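Local atomic coordinates of peptidase M28 (Shewanella amazonensis SB2B, PDB entry 3IIB), a protein that probably acts as a zinc-dependent carboxypeptidase or dipeptidase of the M28 family, carrying two zinc ions in its active site. Residues I340-A345 and S350-A355; I5-A10 and M356-P361. One frame throughout, in Å; residues are numbered along the deposited sequence. Where two conformers were deposited one is given.

Contact 1. Residues I340-A345 and S350-A355; sequences IDWRVA and SPVINA
With chi1 at -56°, Trp342 swings its indole off strand 337-343 and stands it broadside to helix 346-355, where Val352 meets it. Val352 holds CG1 anti to its own carbonyl carbon (chi1 -62°), which places CG2 between the backbone N and the carbonyl and sends that methyl onto the ring. The geometry is that of a CH-pi contact: CG2 of Val352 lies 3.4 Å from the centroid of the five-membered ring of Trp342, only 16° off the normal. The methyl's shortest approach, 3.3 Å from Val352 CG2 to Trp342 CD2, shows how closely methyl and ring fit. Farther along the indole, Val352 CB comes within 3.7 Å of Trp342 CZ2, so the six-membered ring is also covered. Ile353 adds an oblique touch, its CG1 standing 4.0 Å from Trp342 NE1, while Val344 flanks the same valine methyl through CG2. Against the opposite face of the indole, Ile340 CG2 is stacked 3.6 Å from the ring plane, near the CE2-CZ2 bond, and the ring is thus sandwiched between two aliphatic groups. Phe426 and Met430 of helix 413-432 also touch Trp342. No hydrogen bond links the two segments; apolar packing carries the contact. It is the strand-to-helix packing of a beta-alpha-beta unit, in which strand 337-343 leads through helix 346-355 to the parallel strand 365-366.

Contact 2. Residues I5-A10 and M356-P361; sequences INQKVA and MKVAEP
Val358 meets Gln7 and Ala10 where the amino-terminal helix 3-19 packs on a short 3-10 segment, residues 357-361, in the connection between helix 346-355 and strand 365-366. One branch does most of the touching: Val358 CG2 lies 3.6 Å from the backbone O of Gln7 and 3.7 Å from Gln7 CG. The same methyl is 3.9 Å from Ala10 CB, one helical turn on, so it sits against both residues, and Val358 CG1 reaches the same Ala10 methyl. In the conformer given, Gln7 turns CG anti to the backbone N (chi1 179°), laying the aliphatic part of its extended chain alongside the valine, the two side chains running past each other in opposite directions; its amide NE2 is hydrogen-bonded to Glu11. No hydrogen bond crosses the interface. In the next shell, Gln425 of helix 413-432 touches the Val358 side chain and gives its NE2 to Ala10 O, thereby contacting both partners. Asn6 OD1 accepts a bond from Trp428 NE1, a second tie between helix 3-19 and helix 413-432. On the other side of the contact, one of the backbone bonds shaping the 3-10 turn runs from Ala359 N to Met356 O, 3.0 Å long.

Overall arrangement
The centres of contact 1 and contact 2 lie 14 Å apart, both away from the zinc sites. Along the chain, residues 5-10 come first, and the other three segments follow far later in the order 340-345, 350-355 and 356-361, the last two directly consecutive. Packing joins the contacts: Met356, a selenomethionine in this structure, brings CG within 3.6 Å of Trp342 CZ2. Helix 413-432 borders both, touching Trp342 as well as Val358. The amino-terminal helix is thereby packed against the connection that completes a beta-alpha-beta unit of the three-stranded sheet, bringing sequence-distant parts of the chain together.

Contact 1. Residues I340-A345 and S350-A355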
loop_
_atom_site.group_PDB
_atom_site.type_symbol
_atom_site.label_atom_id
_atom_site.label_comp_id
_atom_site.label_asym_id
_atom_site.label_seq_id
_atom_site.Cartn_x
_atom_site.Cartn_y
_atom_site.Cartn_z
ATOM N N ILE A 340 18.911 21.460 -13.435
ATOM C CA ILE A 340 19.094 21.005 -14.810
ATOM C C ILE A 340 20.563 20.742 -15.077
ATOM O O ILE A 340 21.399 21.625 -14.958
ATOM C CB ILE A 340 18.505 21.977 -15.852
ATOM C CG1 ILE A 340 17.015 22.162 -15.614
ATOM C CG2 ILE A 340 18.831 21.468 -17.327
ATOM C CD1 ILE A 340 16.341 23.246 -16.457
ATOM N N ASP A 341 20.868 19.484 -15.392
ATOM C CA ASP A 341 22.180 19.095 -15.850
ATOM C C ASP A 341 22.176 18.997 -17.390
ATOM O O ASP A 341 21.132 18.712 -18.010
ATOM C CB ASP A 341 22.592 17.761 -15.224
ATOM C CG ASP A 341 22.793 17.835 -13.743
ATOM O OD1 ASP A 341 23.254 18.869 -13.205
ATOM O OD2 ASP A 341 22.506 16.811 -13.070
ATOM N N TRP A 342 23.365 19.202 -17.974
ATOM C CA TRP A 342 23.524 19.315 -19.428
ATOM C C TRP A 342 24.464 18.290 -19.984
ATOM O O TRP A 342 25.315 17.748 -19.284
ATOM C CB TRP A 342 24.044 20.715 -19.812
ATOM C CG TRP A 342 23.179 21.817 -19.316
ATOM C CD1 TRP A 342 23.299 22.487 -18.120
ATOM C CD2 TRP A 342 22.011 22.340 -19.951
ATOM N NE1 TRP A 342 22.305 23.425 -18.008
ATOM C CE2 TRP A 342 21.493 23.337 -19.115
ATOM C CE3 TRP A 342 21.363 22.087 -21.155
ATOM C CZ2 TRP A 342 20.375 24.061 -19.446
ATOM C CZ3 TRP A 342 20.260 22.828 -21.484
ATOM C CH2 TRP A 342 19.770 23.784 -20.651
ATOM N N ARG A 343 24.324 18.075 -21.286
ATOM C CA ARG A 343 25.340 17.398 -22.083
ATOM C C ARG A 343 25.444 18.185 -23.364
ATOM O O ARG A 343 24.759 17.892 -24.349
ATOM C CB ARG A 343 24.924 15.959 -22.325
ATOM C CG ARG A 343 25.999 15.115 -22.914
ATOM C CD ARG A 343 27.096 14.684 -21.968
ATOM N NE ARG A 343 27.904 13.685 -22.679
ATOM C CZ ARG A 343 29.059 13.925 -23.312
ATOM N NH1 ARG A 343 29.622 15.131 -23.301
ATOM N NH2 ARG A 343 29.678 12.938 -23.982
ATOM N N VAL A 344 26.241 19.265 -23.287
ATOM C CA VAL A 344 26.466 20.195 -24.393
ATOM C C VAL A 344 27.983 20.453 -24.569
ATOM O O VAL A 344 28.811 20.049 -23.738
ATOM C CB VAL A 344 25.725 21.522 -24.156
ATOM C CG1 VAL A 344 24.186 21.289 -23.995
ATOM C CG2 VAL A 344 26.318 22.266 -22.903
ATOM N N ALA A 345 28.338 21.178 -25.631
ATOM C CA ALA A 345 29.691 21.644 -25.816
ATOM C C ALA A 345 30.214 22.363 -24.569
ATOM O O ALA A 345 29.473 23.083 -23.876
ATOM C CB ALA A 345 29.769 22.577 -27.058
ATOM N N SER A 350 28.172 27.309 -19.754
ATOM C CA SER A 350 27.792 28.481 -18.991
ATOM C C SER A 350 26.632 29.222 -19.694
ATOM O O SER A 350 25.718 29.662 -19.031
ATOM C CB SER A 350 28.987 29.373 -18.737
ATOM O OG SER A 350 29.928 28.695 -17.927
ATOM N N PRO A 351 26.656 29.319 -21.042
ATOM C CA PRO A 351 25.491 29.968 -21.714
ATOM C C PRO A 351 24.157 29.323 -21.456
ATOM O O PRO A 351 23.206 30.040 -21.193
ATOM C CB PRO A 351 25.861 29.919 -23.219
ATOM C CG PRO A 351 27.312 30.108 -23.185
ATOM C CD PRO A 351 27.821 29.325 -21.937
ATOM N N VAL A 352 24.071 27.986 -21.447
ATOM C CA VAL A 352 22.773 27.318 -21.191
ATOM C C VAL A 352 22.349 27.382 -19.726
ATOM O O VAL A 352 21.186 27.558 -19.418
ATOM C CB VAL A 352 22.694 25.870 -21.766
ATOM C CG1 VAL A 352 22.839 25.915 -23.308
ATOM C CG2 VAL A 352 23.745 24.932 -21.117
ATOM N N ILE A 353 23.313 27.311 -18.800
ATOM C CA ILE A 353 23.020 27.537 -17.386
ATOM C C ILE A 353 22.381 28.917 -17.249
ATOM O O ILE A 353 21.329 29.056 -16.613
ATOM C CB ILE A 353 24.294 27.480 -16.540
ATOM C CG1 ILE A 353 24.808 26.031 -16.395
ATOM C CG2 ILE A 353 24.070 28.163 -15.168
ATOM C CD1 ILE A 353 26.252 26.026 -15.869
ATOM N N ASN A 354 23.012 29.922 -17.848
ATOM C CA ASN A 354 22.504 31.308 -17.776
ATOM C C ASN A 354 21.087 31.413 -18.383
ATOM O O ASN A 354 20.189 32.034 -17.786
ATOM C CB ASN A 354 23.519 32.241 -18.459
ATOM C CG ASN A 354 23.156 33.742 -18.355
ATOM O OD1 ASN A 354 22.882 34.261 -17.280
ATOM N ND2 ASN A 354 23.183 34.426 -19.489
ATOM N N ALA A 355 20.897 30.808 -19.553
ATOM C CA ALA A 355 19.590 30.826 -20.212
ATOM C C ALA A 355 18.538 30.266 -19.295
ATOM O O ALA A 355 17.389 30.733 -19.311
ATOM C CB ALA A 355 19.592 30.024 -21.528
#

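Contact 2. Residues I5-A10 and M356-P361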
loop_
_atom_site.group_PDB
_atom_site.type_symbol
_atom_site.label_atom_id
_atom_site.label_comp_id
_atom_site.label_asym_id
_atom_site.label_seq_id
_atom_site.Cartn_x
_atom_site.Cartn_y
_atom_site.Cartn_z
ATOM N N ILE A 5 13.560 38.974 -24.242
ATOM C CA ILE A 5 12.170 38.773 -24.668
ATOM C C ILE A 5 11.734 37.342 -24.389
ATOM O O ILE A 5 10.605 37.050 -23.965
ATOM C CB ILE A 5 12.069 39.069 -26.175
ATOM C CG1 ILE A 5 12.164 40.577 -26.403
ATOM C CG2 ILE A 5 10.802 38.465 -26.768
ATOM C CD1 ILE A 5 11.972 40.989 -27.857
ATOM N N ASN A 6 12.652 36.422 -24.639
ATOM C CA ASN A 6 12.367 35.005 -24.442
ATOM C C ASN A 6 12.377 34.589 -22.975
ATOM O O ASN A 6 11.655 33.677 -22.601
ATOM C CB ASN A 6 13.342 34.164 -25.274
ATOM C CG ASN A 6 12.995 34.190 -26.723
ATOM O OD1 ASN A 6 11.812 34.073 -27.066
ATOM N ND2 ASN A 6 14.010 34.395 -27.604
ATOM N N GLN A 7 13.185 35.255 -22.149
ATOM C CA GLN A 7 13.113 35.069 -20.696
ATOM C C GLN A 7 11.707 35.409 -20.233
ATOM O O GLN A 7 11.146 34.708 -19.424
ATOM C CB GLN A 7 14.112 35.942 -19.900
ATOM C CG GLN A 7 13.996 35.729 -18.344
ATOM C CD GLN A 7 14.794 36.708 -17.500
ATOM O OE1 GLN A 7 15.928 37.042 -17.829
ATOM N NE2 GLN A 7 14.191 37.186 -16.403
ATOM N N LYS A 8 11.143 36.517 -20.738
ATOM C CA LYS A 8 9.814 36.957 -20.281
ATOM C C LYS A 8 8.700 36.014 -20.771
ATOM O O LYS A 8 7.739 35.734 -20.039
ATOM C CB LYS A 8 9.509 38.382 -20.730
ATOM C CG LYS A 8 8.289 38.954 -20.047
ATOM C CD LYS A 8 8.191 40.460 -20.217
ATOM C CE LYS A 8 7.220 41.075 -19.199
ATOM N NZ LYS A 8 7.780 41.081 -17.804
ATOM N N VAL A 9 8.816 35.520 -22.001
ATOM C CA VAL A 9 7.877 34.499 -22.477
ATOM C C VAL A 9 7.985 33.265 -21.568
ATOM O O VAL A 9 6.980 32.694 -21.180
ATOM C CB VAL A 9 8.164 34.109 -23.922
ATOM C CG1 VAL A 9 7.415 32.818 -24.308
ATOM C CG2 VAL A 9 7.789 35.273 -24.829
ATOM N N ALA A 10 9.207 32.871 -21.214
ATOM C CA ALA A 10 9.390 31.707 -20.352
ATOM C C ALA A 10 8.753 31.949 -18.960
ATOM O O ALA A 10 8.136 31.076 -18.389
ATOM C CB ALA A 10 10.857 31.398 -20.214
HETATM N N MSE A 356 18.864 29.210 -18.540
HETATM C CA MSE A 356 17.832 28.582 -17.724
HETATM C C MSE A 356 17.747 29.153 -16.322
HETATM O O MSE A 356 17.060 28.602 -15.484
HETATM C CB MSE A 356 17.997 27.076 -17.697
HETATM C CG MSE A 356 17.731 26.439 -19.078
HETATM SE SE MSE A 356 15.980 26.837 -19.747
HETATM C CE MSE A 356 14.890 26.408 -18.345
ATOM N N LYS A 357 18.439 30.261 -16.057
ATOM C CA LYS A 357 18.288 30.889 -14.748
ATOM C C LYS A 357 16.877 31.435 -14.607
ATOM O O LYS A 357 16.453 31.736 -13.516
ATOM C CB LYS A 357 19.368 31.927 -14.496
ATOM C CG LYS A 357 20.657 31.246 -14.011
ATOM C CD LYS A 357 21.818 32.213 -13.821
ATOM C CE LYS A 357 23.079 31.482 -13.366
ATOM N NZ LYS A 357 22.798 30.285 -12.523
ATOM N N VAL A 358 16.140 31.501 -15.720
ATOM C CA VAL A 358 14.737 31.842 -15.670
ATOM C C VAL A 358 13.921 30.892 -14.752
ATOM O O VAL A 358 12.877 31.301 -14.217
ATOM C CB VAL A 358 14.119 31.925 -17.083
ATOM C CG1 VAL A 358 14.061 30.560 -17.788
ATOM C CG2 VAL A 358 12.756 32.537 -17.003
ATOM N N ALA A 359 14.395 29.652 -14.578
ATOM C CA ALA A 359 13.725 28.643 -13.745
ATOM C C ALA A 359 14.153 28.673 -12.275
ATOM O O ALA A 359 13.570 27.963 -11.461
ATOM C CB ALA A 359 13.931 27.205 -14.322
ATOM N N GLU A 360 15.160 29.471 -11.931
ATOM C CA GLU A 360 15.572 29.601 -10.530
ATOM C C GLU A 360 14.406 29.877 -9.592
ATOM O O GLU A 360 14.295 29.211 -8.573
ATOM C CB GLU A 360 16.708 30.649 -10.371
ATOM C CG GLU A 360 18.065 30.106 -10.809
ATOM C CD GLU A 360 19.237 31.011 -10.406
ATOM O OE1 GLU A 360 19.019 32.222 -10.267
ATOM O OE2 GLU A 360 20.366 30.495 -10.231
ATOM N N PRO A 361 13.536 30.841 -9.922
ATOM C CA PRO A 361 12.369 31.082 -9.057
ATOM C C PRO A 361 11.389 29.924 -8.886
ATOM O O PRO A 361 10.573 29.960 -7.961
ATOM C CB PRO A 361 11.682 32.273 -9.720
ATOM C CG PRO A 361 12.776 32.955 -10.472
ATOM C CD PRO A 361 13.597 31.842 -11.000
#